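Maternal effect protein oskar (Drosophila melanogaster, PDB 5A4A) induces germ plasm formation, and through this domain, which has an SGNH hydrolase-like fold, probably binds RNA. Local coordinates at residues I118-G126 with I138-C149. Residues are numbered along the deposited sequence; the frame is centred on the assembly and turned at random.
Sequences ILTNLAPLG and IYRFNKFIRSEC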
loop_
_atom_site.group_PDB
_atom_site.type_symbol
_atom_site.label_atom_id
_atom_site.label_comp_id
_atom_site.label_asym_id
_atom_site.label_seq_id
_atom_site.Cartn_x
_atom_site.Cartn_y
_atom_site.Cartn_z
ATOM N N ILE A 118 8.181 2.041 7.270
ATOM C CA ILE A 118 7.246 1.727 8.346
ATOM C C ILE A 118 6.155 0.887 7.702
ATOM O O ILE A 118 5.441 1.360 6.810
ATOM C CB ILE A 118 6.658 3.008 8.983
ATOM C CG1 ILE A 118 7.759 3.788 9.721
ATOM C CG2 ILE A 118 5.526 2.654 9.950
ATOM C CD1 ILE A 118 7.355 5.207 10.135
ATOM N N LEU A 119 6.058 -0.379 8.096
ATOM C CA LEU A 119 5.180 -1.308 7.387
ATOM C C LEU A 119 3.774 -1.338 7.976
ATOM O O LEU A 119 3.600 -1.265 9.186
ATOM C CB LEU A 119 5.756 -2.735 7.377
ATOM C CG LEU A 119 7.086 -2.960 6.647
ATOM C CD1 LEU A 119 7.059 -2.284 5.298
ATOM C CD2 LEU A 119 8.270 -2.473 7.468
ATOM N N THR A 120 2.771 -1.414 7.107
ATOM C CA THR A 120 1.447 -1.864 7.538
ATOM C C THR A 120 1.248 -3.222 6.867
ATOM O O THR A 120 1.742 -3.446 5.756
ATOM C CB THR A 120 0.318 -0.908 7.110
ATOM O OG1 THR A 120 0.365 -0.732 5.694
ATOM C CG2 THR A 120 0.456 0.479 7.783
ATOM N N ASN A 121 0.534 -4.129 7.517
ATOM C CA ASN A 121 0.191 -5.373 6.847
ATOM C C ASN A 121 -1.045 -5.168 5.947
ATOM O O ASN A 121 -1.535 -4.045 5.804
ATOM C CB ASN A 121 0.049 -6.554 7.826
ATOM C CG ASN A 121 -1.091 -6.380 8.824
ATOM O OD1 ASN A 121 -1.883 -5.446 8.738
ATOM N ND2 ASN A 121 -1.173 -7.299 9.779
ATOM N N LEU A 122 -1.540 -6.233 5.340
ATOM C CA LEU A 122 -2.628 -6.066 4.369
ATOM C C LEU A 122 -3.996 -6.215 5.014
ATOM O O LEU A 122 -4.247 -7.171 5.738
ATOM C CB LEU A 122 -2.506 -7.074 3.233
ATOM C CG LEU A 122 -1.185 -7.069 2.469
ATOM C CD1 LEU A 122 -1.291 -7.958 1.230
ATOM C CD2 LEU A 122 -0.826 -5.634 2.083
ATOM N N ALA A 123 -4.879 -5.265 4.735
ATOM C CA ALA A 123 -6.289 -5.408 5.086
ATOM C C ALA A 123 -6.889 -6.593 4.332
ATOM O O ALA A 123 -6.425 -6.949 3.248
ATOM C CB ALA A 123 -7.055 -4.116 4.745
ATOM N N PRO A 124 -7.925 -7.218 4.907
ATOM C CA PRO A 124 -8.638 -8.260 4.165
ATOM C C PRO A 124 -9.197 -7.665 2.870
ATOM O O PRO A 124 -9.565 -6.491 2.852
ATOM C CB PRO A 124 -9.785 -8.640 5.109
ATOM C CG PRO A 124 -9.943 -7.443 6.022
ATOM C CD PRO A 124 -8.556 -6.920 6.205
ATOM N N LEU A 125 -9.225 -8.454 1.805
ATOM C CA LEU A 125 -9.863 -8.038 0.557
ATOM C C LEU A 125 -11.323 -8.462 0.641
ATOM O O LEU A 125 -11.655 -9.645 0.488
ATOM C CB LEU A 125 -9.157 -8.686 -0.638
ATOM C CG LEU A 125 -7.686 -8.280 -0.781
ATOM C CD1 LEU A 125 -6.981 -9.106 -1.849
ATOM C CD2 LEU A 125 -7.568 -6.789 -1.096
ATOM N N GLY A 126 -12.190 -7.493 0.923
ATOM C CA GLY A 126 -13.565 -7.783 1.294
ATOM C C GLY A 126 -14.395 -8.534 0.268
ATOM O O GLY A 126 -15.240 -9.354 0.636
ATOM N N ILE A 138 -3.094 -13.936 2.086
ATOM C CA ILE A 138 -3.061 -12.720 2.889
ATOM C C ILE A 138 -2.544 -13.063 4.286
ATOM O O ILE A 138 -1.693 -12.363 4.836
ATOM C CB ILE A 138 -4.454 -12.081 2.994
ATOM C CG1 ILE A 138 -4.854 -11.463 1.652
ATOM C CG2 ILE A 138 -4.494 -11.024 4.095
ATOM C CD1 ILE A 138 -6.189 -10.789 1.697
ATOM N N TYR A 139 -3.065 -14.150 4.847
ATOM C CA TYR A 139 -2.620 -14.633 6.154
ATOM C C TYR A 139 -1.117 -14.900 6.191
ATOM O O TYR A 139 -0.432 -14.451 7.106
ATOM C CB TYR A 139 -3.424 -15.884 6.536
ATOM C CG TYR A 139 -2.788 -16.744 7.601
ATOM C CD1 TYR A 139 -2.719 -16.317 8.919
ATOM C CD2 TYR A 139 -2.283 -17.996 7.287
ATOM C CE1 TYR A 139 -2.142 -17.113 9.895
ATOM C CE2 TYR A 139 -1.713 -18.798 8.252
ATOM C CZ TYR A 139 -1.646 -18.349 9.550
ATOM O OH TYR A 139 -1.070 -19.140 10.508
ATOM N N ARG A 140 -0.600 -15.624 5.199
ATOM C CA ARG A 140 0.822 -15.966 5.184
ATOM C C ARG A 140 1.720 -14.775 4.868
ATOM O O ARG A 140 2.783 -14.619 5.459
ATOM C CB ARG A 140 1.094 -17.115 4.213
ATOM C CG ARG A 140 0.422 -18.395 4.661
ATOM C CD ARG A 140 0.680 -19.573 3.732
ATOM N NE ARG A 140 -0.045 -20.718 4.262
ATOM C CZ ARG A 140 0.438 -21.577 5.158
ATOM N NH1 ARG A 140 1.694 -21.489 5.595
ATOM N NH2 ARG A 140 -0.335 -22.561 5.578
ATOM N N PHE A 141 1.299 -13.937 3.931
ATOM C CA PHE A 141 2.114 -12.774 3.601
ATOM C C PHE A 141 2.218 -11.821 4.789
ATOM O O PHE A 141 3.293 -11.256 5.057
ATOM C CB PHE A 141 1.579 -12.051 2.366
ATOM C CG PHE A 141 2.400 -10.853 1.969
ATOM C CD1 PHE A 141 3.746 -10.986 1.665
ATOM C CD2 PHE A 141 1.826 -9.591 1.915
ATOM C CE1 PHE A 141 4.508 -9.882 1.309
ATOM C CE2 PHE A 141 2.580 -8.480 1.556
ATOM C CZ PHE A 141 3.920 -8.625 1.249
ATOM N N ASN A 142 1.111 -11.659 5.514
ATOM C CA ASN A 142 1.108 -10.795 6.684
ATOM C C ASN A 142 2.035 -11.333 7.759
ATOM O O ASN A 142 2.736 -10.558 8.412
ATOM C CB ASN A 142 -0.302 -10.594 7.249
ATOM C CG ASN A 142 -1.108 -9.584 6.456
ATOM O OD1 ASN A 142 -0.578 -8.915 5.582
ATOM N ND2 ASN A 142 -2.390 -9.455 6.780
ATOM N N LYS A 143 2.054 -12.656 7.933
ATOM C CA LYS A 143 3.000 -13.271 8.872
ATOM C C LYS A 143 4.438 -13.042 8.408
ATOM O O LYS A 143 5.334 -12.810 9.236
ATOM C CB LYS A 143 2.728 -14.771 9.034
ATOM C CG LYS A 143 1.583 -15.091 9.970
ATOM C CD LYS A 143 1.418 -16.597 10.167
ATOM C CE LYS A 143 2.522 -17.179 11.033
ATOM N NZ LYS A 143 2.365 -18.657 11.180
ATOM N N PHE A 144 4.651 -13.103 7.092
ATOM C CA PHE A 144 5.969 -12.866 6.504
ATOM C C PHE A 144 6.427 -11.433 6.759
ATOM O O PHE A 144 7.587 -11.214 7.110
ATOM C CB PHE A 144 5.994 -13.180 4.999
ATOM C CG PHE A 144 7.349 -12.975 4.349
ATOM C CD1 PHE A 144 8.337 -13.945 4.443
ATOM C CD2 PHE A 144 7.627 -11.816 3.643
ATOM C CE1 PHE A 144 9.576 -13.760 3.855
ATOM C CE2 PHE A 144 8.864 -11.622 3.050
ATOM C CZ PHE A 144 9.839 -12.596 3.153
ATOM N N ILE A 145 5.526 -10.462 6.597
ATOM C CA ILE A 145 5.893 -9.071 6.891
ATOM C C ILE A 145 6.405 -8.962 8.331
ATOM O O ILE A 145 7.449 -8.355 8.600
ATOM C CB ILE A 145 4.715 -8.097 6.683
ATOM C CG1 ILE A 145 4.372 -7.978 5.192
ATOM C CG2 ILE A 145 5.048 -6.708 7.261
ATOM C CD1 ILE A 145 3.053 -7.281 4.912
ATOM N N ARG A 146 5.670 -9.567 9.251
ATOM C CA ARG A 146 5.997 -9.477 10.657
ATOM C C ARG A 146 7.357 -10.111 10.971
ATOM O O ARG A 146 8.115 -9.592 11.799
ATOM C CB ARG A 146 4.896 -10.118 11.509
ATOM C CG ARG A 146 5.169 -10.008 12.999
ATOM C CD ARG A 146 3.894 -9.935 13.818
ATOM N NE ARG A 146 3.398 -11.247 14.218
ATOM N N SER A 147 7.675 -11.217 10.307
ATOM C CA SER A 147 8.928 -11.918 10.588
ATOM C C SER A 147 10.120 -11.311 9.835
ATOM O O SER A 147 11.206 -11.162 10.390
ATOM C CB SER A 147 8.790 -13.415 10.281
ATOM O OG SER A 147 8.565 -13.631 8.902
ATOM N N GLU A 148 9.911 -10.945 8.579
ATOM C CA GLU A 148 10.960 -10.340 7.764
ATOM C C GLU A 148 11.343 -8.951 8.276
ATOM O O GLU A 148 12.510 -8.559 8.242
ATOM C CB GLU A 148 10.497 -10.234 6.308
ATOM C CG GLU A 148 11.509 -9.592 5.381
ATOM C CD GLU A 148 12.704 -10.493 5.094
ATOM O OE1 GLU A 148 12.650 -11.702 5.417
ATOM O OE2 GLU A 148 13.696 -9.988 4.532
ATOM N N CYS A 149 10.354 -8.210 8.755
ATOM C CA CYS A 149 10.580 -6.839 9.201
ATOM C C CYS A 149 10.639 -6.773 10.718
ATOM O O CYS A 149 10.157 -5.817 11.326
ATOM C CB CYS A 149 9.476 -5.919 8.686
ATOM S SG CYS A 149 9.410 -5.825 6.878
HETATM O O HOH W 1 1.302 -8.982 10.080
#
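In the beta-alpha-beta unit of this SGNH hydrolase-like domain, helix 132-148 packs back over the end of strand 116-120 and the loop that follows it, with Asn-142 gripping the backbone of Leu-122 at both ends. Its OD1 accepts from Leu-122 N at 2.9 Å, nearly straight though the donor is tilted 32° from the carbonyl plane, while its ND2 donates a hydrogen bond to Leu-122 O at 3.1 Å, in the carbonyl plane and on a lone pair. A side-chain amide suits this place because it carries donor and acceptor side by side, matching the N-H and C=O of one residue. With chi1 at 64°, the Asn-121 amide stacks on that of Asn-142, the planes 23° apart; its OD1 accepts hydrogen bonds from Ile-157 N and His-158 N, its ND2 donates to Asp-156 OD1, and a water links ND2 to Asn-142 O. Around this polar centre the packing is apolar. Leu-122 CD1 meets the Phe-141 ring edge at CD2 (3.6 Å). Branched isoleucines suit the helix face turned to the loop: Ile-138 CD1 reaches Leu-125 CG (3.8 Å), and Ile-145 spans Asn-121 CA with CD1 (3.9 Å) and Leu-119 CB with CG2. A leucine in place of Asn-142 would probably leave Leu-122 N and O without these mates. Pairing both backbone groups satisfies polar atoms of a buried residue and probably helps fix the chain's course.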